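PDB 2O0Y: transcriptional regulator from Rhodococcus sp., which probably binds DNA as a transcription factor of the IclR family, joining a helix-turn-helix domain to a GAF-like C-terminal domain. Local coordinates for residues A108-E112 against R236-Y240. Residues are numbered along the deposited sequence; the frame is centred on the assembly and turned at random.
Sequences ADTGE and RTPHY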
loop_
_atom_site.group_PDB
_atom_site.type_symbol
_atom_site.label_atom_id
_atom_site.label_comp_id
_atom_site.label_asym_id
_atom_site.label_seq_id
_atom_site.Cartn_x
_atom_site.Cartn_y
_atom_site.Cartn_z
ATOM N N ALA B 108 28.845 -11.575 9.768
ATOM C CA ALA B 108 30.250 -11.739 10.177
ATOM C C ALA B 108 30.490 -13.110 10.792
ATOM O O ALA B 108 31.531 -13.738 10.553
ATOM C CB ALA B 108 30.639 -10.676 11.183
ATOM N N ASP B 109 29.539 -13.568 11.606
ATOM C CA ASP B 109 29.710 -14.813 12.378
ATOM C C ASP B 109 29.579 -16.034 11.449
ATOM O O ASP B 109 30.214 -17.055 11.675
ATOM C CB ASP B 109 28.627 -14.869 13.474
ATOM C CG ASP B 109 28.957 -13.997 14.701
ATOM O OD1 ASP B 109 30.064 -13.414 14.766
ATOM O OD2 ASP B 109 28.103 -13.910 15.628
ATOM N N THR B 110 28.759 -15.942 10.395
ATOM C CA THR B 110 28.565 -17.130 9.536
ATOM C C THR B 110 29.377 -17.061 8.236
ATOM O O THR B 110 29.651 -18.089 7.621
ATOM C CB THR B 110 27.078 -17.316 9.126
ATOM O OG1 THR B 110 26.649 -16.113 8.477
ATOM C CG2 THR B 110 26.162 -17.600 10.336
ATOM N N GLY B 111 29.714 -15.848 7.783
ATOM C CA GLY B 111 30.423 -15.679 6.512
ATOM C C GLY B 111 29.478 -15.651 5.324
ATOM O O GLY B 111 29.911 -15.624 4.153
ATOM N N GLU B 112 28.165 -15.627 5.623
ATOM C CA GLU B 112 27.117 -15.647 4.608
ATOM C C GLU B 112 26.294 -14.360 4.583
ATOM O O GLU B 112 26.215 -13.651 5.607
ATOM C CB GLU B 112 26.181 -16.843 4.826
ATOM C CG GLU B 112 26.859 -18.193 4.913
ATOM C CD GLU B 112 27.669 -18.587 3.713
ATOM O OE1 GLU B 112 27.588 -17.903 2.681
ATOM O OE2 GLU B 112 28.340 -19.648 3.783
ATOM N N ARG B 236 29.661 -27.087 9.333
ATOM C CA ARG B 236 29.321 -25.686 9.478
ATOM C C ARG B 236 27.893 -25.445 9.861
ATOM O O ARG B 236 27.621 -24.467 10.563
ATOM C CB ARG B 236 29.672 -24.857 8.209
ATOM C CG ARG B 236 31.185 -24.794 7.947
ATOM C CD ARG B 236 31.543 -24.132 6.633
ATOM N NE ARG B 236 31.154 -22.716 6.558
ATOM C CZ ARG B 236 31.853 -21.699 7.058
ATOM N NH1 ARG B 236 32.978 -21.920 7.718
ATOM N NH2 ARG B 236 31.416 -20.447 6.917
ATOM N N THR B 237 26.970 -26.277 9.381
ATOM C CA THR B 237 25.555 -25.928 9.583
ATOM C C THR B 237 25.105 -25.878 11.043
ATOM O O THR B 237 24.322 -25.016 11.371
ATOM C CB THR B 237 24.561 -26.747 8.748
ATOM O OG1 THR B 237 24.824 -28.123 8.947
ATOM C CG2 THR B 237 24.749 -26.440 7.281
ATOM N N PRO B 238 25.593 -26.782 11.931
ATOM C CA PRO B 238 25.165 -26.576 13.344
ATOM C C PRO B 238 25.392 -25.137 13.851
ATOM O O PRO B 238 24.570 -24.619 14.581
ATOM C CB PRO B 238 26.065 -27.545 14.140
ATOM C CG PRO B 238 26.503 -28.548 13.187
ATOM C CD PRO B 238 26.442 -27.981 11.787
ATOM N N HIS B 239 26.528 -24.529 13.492
ATOM C CA HIS B 239 26.919 -23.194 13.980
ATOM C C HIS B 239 26.074 -22.158 13.255
ATOM O O HIS B 239 25.621 -21.186 13.859
ATOM C CB HIS B 239 28.440 -22.930 13.749
ATOM C CG HIS B 239 28.914 -21.588 14.230
ATOM N ND1 HIS B 239 29.343 -20.587 13.374
ATOM C CD2 HIS B 239 29.011 -21.072 15.480
ATOM C CE1 HIS B 239 29.703 -19.527 14.079
ATOM N NE2 HIS B 239 29.515 -19.796 15.359
ATOM N N TYR B 240 25.849 -22.368 11.952
ATOM C CA TYR B 240 24.923 -21.519 11.179
ATOM C C TYR B 240 23.571 -21.511 11.843
ATOM O O TYR B 240 22.979 -20.444 12.076
ATOM C CB TYR B 240 24.755 -22.057 9.743
ATOM C CG TYR B 240 25.851 -21.710 8.756
ATOM C CD1 TYR B 240 27.127 -21.374 9.188
ATOM C CD2 TYR B 240 25.605 -21.761 7.387
ATOM C CE1 TYR B 240 28.111 -21.049 8.298
ATOM C CE2 TYR B 240 26.603 -21.452 6.472
ATOM C CZ TYR B 240 27.842 -21.092 6.933
ATOM O OH TYR B 240 28.864 -20.796 6.060
#
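Thr110, in the last turn of helix 97-110, sits beside Tyr240, in the first turn of helix 237-254, their CA atoms 5.9 Å apart; just past Thr110 the chain leaves the helix at Gly111 with positive phi (85°), where a CB would jam against the preceding carbonyl O. Thr110 lies over one face of the Tyr240 ring, its CB 4.3 Å from the ring centroid in a CH-pi contact, while its OG1 accepts from Glu112 N to close an ST turn and also bonds to Leu106 O. The phenol reaches past Thr110 to Glu112, and Tyr240 OH donates to Glu112 OE2 over 2.6 Å, entering on the anti lone pair with the carboxylate plane steeply inclined to the ring (72°). With CG anti to its carbonyl carbon (chi1 -54°), Glu112 sets CG 3.6 Å from Tyr240 CE2, and the bend at the next bond turns the carboxylate to the hydroxyl. Arg236 grips the same oxygen side-on, from a direction well apart from Glu112, NE at 3.0 Å and NH2 at 2.7 Å from Tyr240 OH, with the phenol oxygen close to the guanidinium plane. Three bonds thus fix the phenol oxygen, which bridges the carboxylate and the guanidinium, whose charges lie beyond salt-bridge range; Glu112 OE2 has its salt bridge with Arg231 instead. A phenylalanine in place of Tyr240 would probably keep the ring over Thr110 but leave Arg236 NH2 without this acceptor and Glu112 OE2 without its phenol donor. Leu225 of strand 219-228 touches both Thr110 and Tyr240, so the contact joins two helices packed on one face of the antiparallel sheet, as expected of the GAF-like fold of IclR C-terminal domains.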